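Local atomic coordinates of WYL1 (Ruminococcus sp., PDB entry 6OAW), a protein that probably modulates RNA-targeting type VI-D CRISPR-Cas immunity as a WYL-domain accessory protein. Residues Leu86-Phe90 and Val91-Ile95; Glu108-Lys111 and Ser112-Ser116; Ser70-Lys74 and Ser75-Tyr79. All blocks are in the same frame, centred on the assembly; numbering follows the deposited sequence.

Interaction 1 (Leu86-Phe90 and Val91-Ile95); sequences LLNAF and VEWQI
Leu87 to Phe90 form a type I beta turn that leads through Val91 into helix 92-96, with carbonyl groups of the turn directed at Trp93 and Gln94. The motif is a beta turn tied to the first turn of the following helix. The bond from Phe90 N to Leu87 O closes the turn.

Leu87 O also accepts from Trp93 NE1 at 2.9 Å, and the bond is nearly straight at 166°. The oxygen lies in the plane of the indole. The indole N-H, however, stands above the carbonyl plane, on the face opposite to Phe90 N. Two donors therefore grip one turn oxygen.

The indole is also held between two neighbours. Leu86 CB sits over one face, 3.7 Å from the centroid of the five-membered ring, in a CH-pi contact. Leu86 CD1 lies near CE3 and CD2 of the indole, and Leu86 CD2 near CG. Gln94 CG lies over the opposite face, 3.3 Å above the ring plane. Trp93 CG stands between the backbone N and the carbonyl carbon (chi1 72°), which brings the NE1 edge of the indole to the turn. An alanine in place of Trp93 would probably leave Leu87 O without its indole donor and open a gap between Leu86 and Gln94.

The amide of Gln94 makes the second tie. Gln94 NE2 gives a straight bond of 2.8 Å to Phe90 O, which lies in the amide plane. A weak, bent bond joins the same NE2 to Asn88 O.

Around the contact, the Phe90 ring meets Phe63 and Phe164 edge-to-face. Glu153 OE2 takes the backbone N-H groups of Val91 and Glu92 where the helix begins. A water donates to Gln94 OE1 at 2.9 Å and, weakly, to Asn88 OD1.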
ATOM      1  N   LEU B  86      -9.834 -10.886  -6.311  1.00 41.83           N
ATOM      2  CA  LEU B  86      -9.603 -11.437  -7.662  1.00 41.16           C
ATOM      3  C   LEU B  86      -8.202 -11.008  -8.093  1.00 40.13           C
ATOM      4  O   LEU B  86      -8.008  -9.846  -8.371  1.00 38.02           O
ATOM      5  CB  LEU B  86     -10.707 -10.918  -8.589  1.00 43.13           C
ATOM      6  CG  LEU B  86     -12.123 -11.381  -8.218  1.00 44.65           C
ATOM      7  CD1 LEU B  86     -13.175 -10.575  -8.955  1.00 43.99           C
ATOM      8  CD2 LEU B  86     -12.309 -12.858  -8.533  1.00 45.20           C
ATOM      9  N   LEU B  87      -7.237 -11.920  -8.027  1.00 40.91           N
ATOM     10  CA  LEU B  87      -5.829 -11.637  -8.362  1.00 41.05           C
ATOM     11  C   LEU B  87      -5.712 -11.469  -9.870  1.00 40.57           C
ATOM     12  O   LEU B  87      -6.311 -12.279 -10.599  1.00 40.71           O
ATOM     13  CB  LEU B  87      -4.935 -12.805  -7.941  1.00 44.27           C
ATOM     14  CG  LEU B  87      -4.690 -12.996  -6.466  1.00 45.39           C
ATOM     15  CD1 LEU B  87      -3.625 -14.059  -6.275  1.00 48.76           C
ATOM     16  CD2 LEU B  87      -4.265 -11.673  -5.841  1.00 46.54           C
ATOM     17  N   ASN B  88      -4.892 -10.508 -10.283  1.00 41.09           N
ATOM     18  CA  ASN B  88      -4.474 -10.254 -11.678  1.00 42.64           C
ATOM     19  C   ASN B  88      -3.815 -11.511 -12.261  1.00 43.79           C
ATOM     20  O   ASN B  88      -3.952 -11.680 -13.460  1.00 46.38           O
ATOM     21  CB  ASN B  88      -3.601  -9.009 -11.739  1.00 44.02           C
ATOM     22  CG  ASN B  88      -4.399  -7.770 -11.411  1.00 47.46           C
ATOM     23  OD1 ASN B  88      -5.566  -7.666 -11.790  1.00 53.35           O
ATOM     24  ND2 ASN B  88      -3.797  -6.837 -10.693  1.00 46.68           N
ATOM     25  N   ALA B  89      -3.211 -12.394 -11.454  1.00 43.41           N
ATOM     26  CA  ALA B  89      -2.541 -13.625 -11.944  1.00 44.11           C
ATOM     27  C   ALA B  89      -3.564 -14.654 -12.427  1.00 42.95           C
ATOM     28  O   ALA B  89      -3.186 -15.491 -13.278  1.00 41.62           O
ATOM     29  CB  ALA B  89      -1.660 -14.233 -10.889  1.00 45.48           C
ATOM     30  N   PHE B  90      -4.778 -14.631 -11.876  1.00 41.38           N
ATOM     31  CA  PHE B  90      -5.901 -15.478 -12.347  1.00 43.30           C
ATOM     32  C   PHE B  90      -6.621 -14.738 -13.487  1.00 42.94           C
ATOM     33  O   PHE B  90      -6.790 -13.520 -13.425  1.00 40.59           O
ATOM     34  CB  PHE B  90      -6.809 -15.892 -11.187  1.00 43.51           C
ATOM     35  CG  PHE B  90      -6.176 -16.954 -10.324  1.00 46.12           C
ATOM     36  CD1 PHE B  90      -6.203 -18.298 -10.697  1.00 47.10           C
ATOM     37  CD2 PHE B  90      -5.468 -16.603  -9.177  1.00 44.84           C
ATOM     38  CE1 PHE B  90      -5.603 -19.268  -9.903  1.00 48.09           C
ATOM     39  CE2 PHE B  90      -4.866 -17.572  -8.394  1.00 45.61           C
ATOM     40  CZ  PHE B  90      -4.942 -18.897  -8.748  1.00 46.57           C
ATOM     41  N   VAL B  91      -7.027 -15.490 -14.501  1.00 44.07           N
ATOM     42  CA  VAL B  91      -7.359 -14.941 -15.847  1.00 44.62           C
ATOM     43  C   VAL B  91      -8.830 -15.231 -16.164  1.00 45.28           C
ATOM     44  O   VAL B  91      -9.451 -14.360 -16.749  1.00 45.34           O
ATOM     45  CB  VAL B  91      -6.415 -15.465 -16.948  1.00 45.30           C
ATOM     46  CG1 VAL B  91      -6.596 -14.680 -18.231  1.00 45.18           C
ATOM     47  CG2 VAL B  91      -4.948 -15.420 -16.542  1.00 45.27           C
ATOM     48  N   GLU B  92      -9.374 -16.385 -15.775  1.00 46.00           N
ATOM     49  CA  GLU B  92     -10.802 -16.736 -15.993  1.00 47.87           C
ATOM     50  C   GLU B  92     -11.725 -15.541 -15.670  1.00 46.05           C
ATOM     51  O   GLU B  92     -12.532 -15.169 -16.522  1.00 44.68           O
ATOM     52  CB  GLU B  92     -11.166 -17.959 -15.165  1.00 52.00           C
ATOM     53  CG  GLU B  92     -12.636 -18.338 -15.251  1.00 55.76           C
ATOM     54  CD  GLU B  92     -12.949 -19.431 -16.223  1.00 60.48           C
ATOM     55  OE1 GLU B  92     -13.442 -19.103 -17.340  1.00 64.15           O
ATOM     56  OE2 GLU B  92     -12.705 -20.604 -15.854  1.00 66.38           O
ATOM     57  N   TRP B  93     -11.614 -14.945 -14.486  1.00 44.49           N
ATOM     58  CA  TRP B  93     -12.519 -13.841 -14.095  1.00 42.80           C
ATOM     59  C   TRP B  93     -12.348 -12.682 -15.077  1.00 42.51           C
ATOM     60  O   TRP B  93     -13.342 -11.959 -15.297  1.00 39.73           O
ATOM     61  CB  TRP B  93     -12.336 -13.396 -12.641  1.00 41.04           C
ATOM     62  CG  TRP B  93     -11.078 -12.645 -12.355  1.00 41.07           C
ATOM     63  CD1 TRP B  93      -9.897 -13.179 -11.921  1.00 42.20           C
ATOM     64  CD2 TRP B  93     -10.894 -11.217 -12.358  1.00 41.57           C
ATOM     65  NE1 TRP B  93      -8.977 -12.188 -11.724  1.00 42.37           N
ATOM     66  CE2 TRP B  93      -9.561 -10.974 -11.968  1.00 41.02           C
ATOM     67  CE3 TRP B  93     -11.722 -10.117 -12.633  1.00 41.78           C
ATOM     68  CZ2 TRP B  93      -9.041  -9.683 -11.871  1.00 42.08           C
ATOM     69  CZ3 TRP B  93     -11.205  -8.837 -12.557  1.00 41.57           C
ATOM     70  CH2 TRP B  93      -9.877  -8.624 -12.183  1.00 41.52           C
ATOM     71  N   GLN B  94     -11.130 -12.465 -15.576  1.00 42.87           N
ATOM     72  CA  GLN B  94     -10.827 -11.279 -16.415  1.00 43.18           C
ATOM     73  C   GLN B  94     -11.451 -11.498 -17.789  1.00 45.02           C
ATOM     74  O   GLN B  94     -11.898 -10.521 -18.362  1.00 45.70           O
ATOM     75  CB  GLN B  94      -9.333 -10.986 -16.513  1.00 43.16           C
ATOM     76  CG  GLN B  94      -8.728 -10.714 -15.161  1.00 42.51           C
ATOM     77  CD  GLN B  94      -7.299 -10.284 -15.258  1.00 43.70           C
ATOM     78  OE1 GLN B  94      -7.006  -9.232 -15.818  1.00 45.46           O
ATOM     79  NE2 GLN B  94      -6.415 -11.064 -14.644  1.00 42.46           N
ATOM     80  N   ILE B  95     -11.567 -12.747 -18.237  1.00 45.82           N
ATOM     81  CA  ILE B  95     -12.284 -13.096 -19.495  1.00 46.75           C
ATOM     82  C   ILE B  95     -13.784 -12.928 -19.256  1.00 46.95           C
ATOM     83  O   ILE B  95     -14.418 -12.259 -20.067  1.00 46.73           O
ATOM     84  CB  ILE B  95     -11.923 -14.503 -19.989  1.00 46.95           C
ATOM     85  CG1 ILE B  95     -10.419 -14.608 -20.241  1.00 47.68           C
ATOM     86  CG2 ILE B  95     -12.744 -14.894 -21.209  1.00 46.44           C
ATOM     87  CD1 ILE B  95      -9.854 -13.591 -21.210  1.00 47.99           C
TER
HETATM   88  O   HOH W   1      -4.982  -7.592 -14.639  1.00 48.60           O

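Interaction 2 (Glu108-Lys111 and Ser112-Ser116); sequences EIIK and SYLIS
Lys111 and Ile115 meet through the backbone: Ile115 N donates to Lys111 O at 2.9 Å, and Ile115 CG1 packs against the same oxygen. The extended side chain of Lys111 turns back toward Glu108. Lys111 NZ makes a salt bridge of 2.9 Å with Glu108 OE2, on the syn side of the carboxylate. NZ also has a weak hydrogen bond to Tyr152 OH.

Ser112 N donates to Glu108 O at 2.9 Å. Ser112 OG is anti to the carbonyl carbon (chi1 -55°), on the side facing Glu108. A water accepts from this OG and donates to Glu108 OE1 at 2.7 Å, so the two oxygens of one carboxylate serve a lysine and a water.

The backbone bonds are the i to i+4 bonds of alpha helix 104-122, and the salt bridge spans three residues. Glu108, Lys111 and Ser112 carry the polar side-chain contacts of this part.

Ile110 makes an apolar one. Its O accepts from Leu114 N at 2.9 Å, in the carbonyl plane. One turn on, Leu114 CD1 lies 4.3 Å from Ile110 CG2. These two residues face the dimer partner: Ile110 and Leu114 both pack on Tyr113 of the second subunit.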
ATOM      1  N   GLU B 108     -13.851 -12.141 -28.918  1.00 48.21           N
ATOM      2  CA  GLU B 108     -12.616 -12.883 -29.306  1.00 50.41           C
ATOM      3  C   GLU B 108     -11.462 -11.876 -29.477  1.00 49.86           C
ATOM      4  O   GLU B 108     -10.334 -12.136 -28.981  1.00 47.73           O
ATOM      5  CB  GLU B 108     -12.865 -13.782 -30.527  1.00 52.29           C
ATOM      6  CG  GLU B 108     -13.755 -14.997 -30.206  1.00 54.09           C
ATOM      7  CD  GLU B 108     -13.207 -15.869 -29.070  1.00 55.92           C
ATOM      8  OE1 GLU B 108     -11.991 -16.166 -29.094  1.00 57.36           O
ATOM      9  OE2 GLU B 108     -13.960 -16.170 -28.113  1.00 56.86           O
ATOM     10  N   ILE B 109     -11.729 -10.721 -30.083  1.00 47.34           N
ATOM     11  CA  ILE B 109     -10.679  -9.681 -30.243  1.00 46.40           C
ATOM     12  C   ILE B 109     -10.269  -9.138 -28.867  1.00 44.57           C
ATOM     13  O   ILE B 109      -9.061  -8.937 -28.644  1.00 44.61           O
ATOM     14  CB  ILE B 109     -11.141  -8.608 -31.232  1.00 46.50           C
ATOM     15  CG1 ILE B 109     -11.167  -9.205 -32.648  1.00 47.13           C
ATOM     16  CG2 ILE B 109     -10.254  -7.378 -31.145  1.00 45.42           C
ATOM     17  CD1 ILE B 109     -12.041  -8.459 -33.603  1.00 48.33           C
ATOM     18  N   ILE B 110     -11.213  -8.957 -27.948  1.00 43.84           N
ATOM     19  CA  ILE B 110     -10.881  -8.419 -26.606  1.00 42.55           C
ATOM     20  C   ILE B 110     -10.086  -9.496 -25.860  1.00 41.87           C
ATOM     21  O   ILE B 110      -9.092  -9.146 -25.199  1.00 40.43           O
ATOM     22  CB  ILE B 110     -12.115  -8.015 -25.776  1.00 42.72           C
ATOM     23  CG1 ILE B 110     -13.057  -7.048 -26.491  1.00 44.36           C
ATOM     24  CG2 ILE B 110     -11.639  -7.475 -24.434  1.00 41.56           C
ATOM     25  CD1 ILE B 110     -12.513  -5.676 -26.640  1.00 45.87           C
ATOM     26  N   LYS B 111     -10.584 -10.730 -25.877  1.00 43.04           N
ATOM     27  CA  LYS B 111      -9.918 -11.912 -25.270  1.00 46.32           C
ATOM     28  C   LYS B 111      -8.450 -11.982 -25.718  1.00 46.99           C
ATOM     29  O   LYS B 111      -7.603 -12.051 -24.839  1.00 46.42           O
ATOM     30  CB  LYS B 111     -10.619 -13.218 -25.628  1.00 49.01           C
ATOM     31  CG  LYS B 111     -11.856 -13.578 -24.810  1.00 50.07           C
ATOM     32  CD  LYS B 111     -12.147 -15.074 -24.998  1.00 54.67           C
ATOM     33  CE  LYS B 111     -13.596 -15.463 -24.779  1.00 56.80           C
ATOM     34  NZ  LYS B 111     -13.812 -16.834 -25.300  1.00 59.73           N
ATOM     35  N   SER B 112      -8.150 -11.908 -27.018  1.00 47.72           N
ATOM     36  CA  SER B 112      -6.750 -11.934 -27.523  1.00 48.70           C
ATOM     37  C   SER B 112      -5.965 -10.725 -26.991  1.00 48.57           C
ATOM     38  O   SER B 112      -4.799 -10.901 -26.649  1.00 47.57           O
ATOM     39  CB  SER B 112      -6.684 -11.989 -29.026  1.00 49.87           C
ATOM     40  OG  SER B 112      -7.426 -13.086 -29.489  1.00 50.46           O
ATOM     41  N   TYR B 113      -6.558  -9.532 -26.979  1.00 48.06           N
ATOM     42  CA  TYR B 113      -5.902  -8.314 -26.446  1.00 48.65           C
ATOM     43  C   TYR B 113      -5.509  -8.549 -24.982  1.00 50.15           C
ATOM     44  O   TYR B 113      -4.400  -8.138 -24.608  1.00 49.76           O
ATOM     45  CB  TYR B 113      -6.795  -7.072 -26.576  1.00 47.66           C
ATOM     46  CG  TYR B 113      -6.431  -5.932 -25.650  1.00 45.91           C
ATOM     47  CD1 TYR B 113      -5.426  -5.031 -25.987  1.00 46.60           C
ATOM     48  CD2 TYR B 113      -7.056  -5.753 -24.426  1.00 44.61           C
ATOM     49  CE1 TYR B 113      -5.071  -3.978 -25.158  1.00 44.35           C
ATOM     50  CE2 TYR B 113      -6.702  -4.713 -23.576  1.00 43.76           C
ATOM     51  CZ  TYR B 113      -5.721  -3.804 -23.951  1.00 44.69           C
ATOM     52  OH  TYR B 113      -5.317  -2.801 -23.096  1.00 44.89           O
ATOM     53  N   LEU B 114      -6.397  -9.141 -24.171  1.00 51.86           N
ATOM     54  CA  LEU B 114      -6.131  -9.405 -22.729  1.00 52.10           C
ATOM     55  C   LEU B 114      -5.038 -10.484 -22.565  1.00 51.56           C
ATOM     56  O   LEU B 114      -4.137 -10.329 -21.716  1.00 49.24           O
ATOM     57  CB  LEU B 114      -7.416  -9.859 -22.025  1.00 54.26           C
ATOM     58  CG  LEU B 114      -8.387  -8.759 -21.605  1.00 57.86           C
ATOM     59  CD1 LEU B 114      -9.695  -9.364 -21.116  1.00 58.77           C
ATOM     60  CD2 LEU B 114      -7.800  -7.888 -20.504  1.00 60.65           C
ATOM     61  N   ILE B 115      -5.167 -11.611 -23.246  1.00 51.51           N
ATOM     62  CA  ILE B 115      -4.177 -12.725 -23.149  1.00 53.63           C
ATOM     63  C   ILE B 115      -2.797 -12.143 -23.467  1.00 55.96           C
ATOM     64  O   ILE B 115      -1.906 -12.305 -22.639  1.00 58.16           O
ATOM     65  CB  ILE B 115      -4.543 -13.896 -24.078  1.00 53.55           C
ATOM     66  CG1 ILE B 115      -5.874 -14.542 -23.684  1.00 53.05           C
ATOM     67  CG2 ILE B 115      -3.426 -14.918 -24.131  1.00 54.79           C
ATOM     68  CD1 ILE B 115      -6.069 -14.652 -22.202  1.00 52.76           C
ATOM     69  N   SER B 116      -2.651 -11.422 -24.578  1.00 55.52           N
ATOM     70  CA  SER B 116      -1.349 -10.872 -25.026  1.00 57.80           C
ATOM     71  C   SER B 116      -0.770  -9.896 -23.995  1.00 56.98           C
ATOM     72  O   SER B 116       0.449  -9.892 -23.849  1.00 57.47           O
ATOM     73  CB  SER B 116      -1.427 -10.222 -26.376  1.00 60.92           C
ATOM     74  OG  SER B 116      -0.300  -9.376 -26.576  1.00 63.11           O
TER
HETATM   75  O   HOH W   2      -9.589 -14.991 -29.096  1.00 44.53           O

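Interaction 3 (Ser70-Lys74 and Ser75-Tyr79); sequences SLKYK and SDDNY
Lys72 and Ser75 are the ends of a type I beta turn, closed by a bond of 3.0 Å from Ser75 N to Lys72 O. The N-H comes from well above the carbonyl plane. Ser75 CB lies close beside the same oxygen.

The Lys72 chain is bent at its second torsion (chi2 -76°). This lays its methylene groups along Ser75 instead of extending them straight outward. Lys72 CB is 3.8 Å from Ser75 CB, and Lys72 CD approaches both Ser75 CB and OG.

Asn78 reaches back to the Lys72-Ser75 turn. With chi1 at 64°, the amide is swung back toward Tyr73. Asn78 ND2 donates to Tyr73 O at 3.0 Å, in a bond of 164°. The oxygen lies near the amide plane, while the donor sits above the carbonyl plane. Asn78 CB is also 3.3 Å from Lys72 O, so this one side chain meets two successive carbonyl groups.

Ser75 OG accepts from Asp77 N at 3.0 Å. Its place in the model is less sure, because it lies too near the Asp77 side chain.

The Tyr73 side chain leaves the turn on another side, where it packs on Leu86, Trp93 and Glu96. Lys74 also touches Glu96.

The whole is an exit from helix 55-71 on the surface of the protein. Lys72 is the first residue to leave helical angles. Two type I turns follow, Lys72 to Ser75 and Ser75 to Asn78, sharing Ser75, whose OG, if correctly placed, makes an ST turn within the second.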
ATOM      1  N   SER B  70     -11.833 -16.796  -8.694  1.00 45.21           N
ATOM      2  CA  SER B  70     -11.698 -16.615 -10.154  1.00 45.35           C
ATOM      3  C   SER B  70     -12.620 -17.615 -10.858  1.00 48.23           C
ATOM      4  O   SER B  70     -13.403 -17.202 -11.706  1.00 52.42           O
ATOM      5  CB  SER B  70     -10.275 -16.741 -10.593  1.00 44.96           C
ATOM      6  OG  SER B  70     -10.164 -16.512 -11.994  1.00 44.45           O
ATOM      7  N   LEU B  71     -12.559 -18.887 -10.494  1.00 50.07           N
ATOM      8  CA  LEU B  71     -13.301 -19.976 -11.182  1.00 52.72           C
ATOM      9  C   LEU B  71     -14.809 -19.711 -11.079  1.00 54.02           C
ATOM     10  O   LEU B  71     -15.523 -20.006 -12.037  1.00 56.53           O
ATOM     11  CB  LEU B  71     -12.936 -21.326 -10.547  1.00 53.64           C
ATOM     12  CG  LEU B  71     -13.696 -22.534 -11.092  1.00 56.14           C
ATOM     13  CD1 LEU B  71     -13.246 -22.842 -12.523  1.00 56.99           C
ATOM     14  CD2 LEU B  71     -13.539 -23.747 -10.191  1.00 57.57           C
ATOM     15  N   LYS B  72     -15.279 -19.192  -9.952  1.00 54.14           N
ATOM     16  CA  LYS B  72     -16.727 -19.092  -9.653  1.00 55.87           C
ATOM     17  C   LYS B  72     -17.204 -17.646  -9.848  1.00 53.98           C
ATOM     18  O   LYS B  72     -18.318 -17.345  -9.409  1.00 52.38           O
ATOM     19  CB  LYS B  72     -16.973 -19.608  -8.232  1.00 58.33           C
ATOM     20  CG  LYS B  72     -16.622 -21.073  -8.019  1.00 60.17           C
ATOM     21  CD  LYS B  72     -17.646 -21.990  -8.613  1.00 62.40           C
ATOM     22  CE  LYS B  72     -17.395 -23.450  -8.305  1.00 64.77           C
ATOM     23  NZ  LYS B  72     -18.150 -24.332  -9.226  1.00 66.38           N
ATOM     24  N   TYR B  73     -16.415 -16.796 -10.501  1.00 53.13           N
ATOM     25  CA  TYR B  73     -16.716 -15.351 -10.668  1.00 55.58           C
ATOM     26  C   TYR B  73     -18.108 -15.138 -11.272  1.00 57.72           C
ATOM     27  O   TYR B  73     -18.831 -14.240 -10.808  1.00 58.81           O
ATOM     28  CB  TYR B  73     -15.653 -14.666 -11.526  1.00 55.74           C
ATOM     29  CG  TYR B  73     -15.924 -13.216 -11.839  1.00 53.60           C
ATOM     30  CD1 TYR B  73     -15.796 -12.248 -10.866  1.00 53.62           C
ATOM     31  CD2 TYR B  73     -16.269 -12.808 -13.114  1.00 54.81           C
ATOM     32  CE1 TYR B  73     -16.007 -10.910 -11.154  1.00 55.45           C
ATOM     33  CE2 TYR B  73     -16.493 -11.471 -13.422  1.00 54.35           C
ATOM     34  CZ  TYR B  73     -16.341 -10.519 -12.436  1.00 53.06           C
ATOM     35  OH  TYR B  73     -16.542  -9.200 -12.702  1.00 59.00           O
ATOM     36  N   LYS B  74     -18.499 -15.937 -12.260  1.00 63.05           N
ATOM     37  CA  LYS B  74     -19.821 -15.795 -12.939  1.00 68.31           C
ATOM     38  C   LYS B  74     -20.700 -17.011 -12.599  1.00 69.65           C
ATOM     39  O   LYS B  74     -21.628 -17.327 -13.360  1.00 74.49           O
ATOM     40  CB  LYS B  74     -19.628 -15.632 -14.455  1.00 71.12           C
ATOM     41  CG  LYS B  74     -20.473 -14.537 -15.110  1.00 76.05           C
ATOM     42  CD  LYS B  74     -20.302 -13.137 -14.509  1.00 76.21           C
ATOM     43  CE  LYS B  74     -20.938 -12.026 -15.328  1.00 77.76           C
ATOM     44  NZ  LYS B  74     -20.441 -10.686 -14.928  1.00 74.54           N
ATOM     45  N   SER B  75     -20.419 -17.685 -11.498  1.00 65.87           N
ATOM     46  CA  SER B  75     -21.185 -18.858 -11.028  1.00 67.44           C
ATOM     47  C   SER B  75     -22.539 -18.400 -10.466  1.00 67.14           C
ATOM     48  O   SER B  75     -22.666 -17.225 -10.039  1.00 67.35           O
ATOM     49  CB  SER B  75     -20.353 -19.633 -10.035  1.00 68.14           C
ATOM     50  OG  SER B  75     -21.163 -20.293  -9.085  1.00 71.06           O
ATOM     51  N   ASP B  76     -23.515 -19.308 -10.460  1.00 66.54           N
ATOM     52  CA  ASP B  76     -24.862 -19.106  -9.863  1.00 68.67           C
ATOM     53  C   ASP B  76     -24.718 -18.794  -8.372  1.00 69.43           C
ATOM     54  O   ASP B  76     -25.597 -18.099  -7.835  1.00 71.35           O
ATOM     55  CB  ASP B  76     -25.755 -20.333 -10.072  1.00 71.66           C
ATOM     56  CG  ASP B  76     -26.484 -20.310 -11.409  1.00 71.79           C
ATOM     57  OD1 ASP B  76     -26.050 -19.548 -12.294  1.00 70.91           O
ATOM     58  OD2 ASP B  76     -27.495 -21.024 -11.541  1.00 74.76           O
ATOM     59  N   ASP B  77     -23.661 -19.310  -7.743  1.00 66.84           N
ATOM     60  CA  ASP B  77     -23.449 -19.213  -6.279  1.00 67.71           C
ATOM     61  C   ASP B  77     -22.202 -18.341  -6.016  1.00 64.37           C
ATOM     62  O   ASP B  77     -21.478 -18.610  -5.035  1.00 64.99           O
ATOM     63  CB  ASP B  77     -23.462 -20.619  -5.648  1.00 69.42           C
ATOM     64  CG  ASP B  77     -22.315 -21.516  -6.084  1.00 68.45           C
ATOM     65  OD1 ASP B  77     -21.557 -21.089  -6.948  1.00 66.20           O
ATOM     66  OD2 ASP B  77     -22.179 -22.623  -5.538  1.00 71.01           O
ATOM     67  N   ASN B  78     -21.997 -17.282  -6.809  1.00 60.19           N
ATOM     68  CA  ASN B  78     -20.877 -16.320  -6.629  1.00 58.44           C
ATOM     69  C   ASN B  78     -21.119 -15.428  -5.400  1.00 58.23           C
ATOM     70  O   ASN B  78     -20.147 -14.768  -4.969  1.00 54.23           O
ATOM     71  CB  ASN B  78     -20.570 -15.494  -7.883  1.00 56.34           C
ATOM     72  CG  ASN B  78     -21.673 -14.562  -8.333  1.00 58.00           C
ATOM     73  OD1 ASN B  78     -22.659 -14.351  -7.635  1.00 59.18           O
ATOM     74  ND2 ASN B  78     -21.530 -14.034  -9.541  1.00 56.38           N
ATOM     75  N   TYR B  79     -22.341 -15.421  -4.852  1.00 60.02           N
ATOM     76  CA  TYR B  79     -22.644 -14.838  -3.514  1.00 61.85           C
ATOM     77  C   TYR B  79     -21.686 -15.420  -2.458  1.00 60.89           C
ATOM     78  O   TYR B  79     -21.406 -14.731  -1.468  1.00 61.14           O
ATOM     79  CB  TYR B  79     -24.102 -15.053  -3.097  1.00 64.59           C
ATOM     80  CG  TYR B  79     -24.479 -16.475  -2.774  1.00 67.11           C
ATOM     81  CD1 TYR B  79     -24.851 -17.344  -3.781  1.00 68.14           C
ATOM     82  CD2 TYR B  79     -24.472 -16.958  -1.477  1.00 68.76           C
ATOM     83  CE1 TYR B  79     -25.215 -18.654  -3.514  1.00 70.16           C
ATOM     84  CE2 TYR B  79     -24.831 -18.267  -1.191  1.00 71.27           C
ATOM     85  CZ  TYR B  79     -25.204 -19.121  -2.217  1.00 71.47           C
ATOM     86  OH  TYR B  79     -25.559 -20.420  -2.001  1.00 73.50           O
TER

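Overall arrangement
The three contacts follow one another along the chain as interaction 3, interaction 1 and interaction 2. Interaction 1 is partly buried, and the other two lie at the surface. Interactions 1 and 3 bound the loop between helices 55-71 and 92-96. They touch where Leu86 CD1 packs on Tyr73, and where Ser70 OG probably bonds to Trp93 N. Interaction 2 touches interaction 1 by packing of Ile95 and Val91 on Lys111 and Ile115. It stays about 10 Å from interaction 3 at the nearest atoms. In interactions 1 and 3 side-chain amides bond turn carbonyls, and interaction 1 adds an indole. Interaction 2 combines regular helix bonds with a salt bridge, and it alone meets the second subunit.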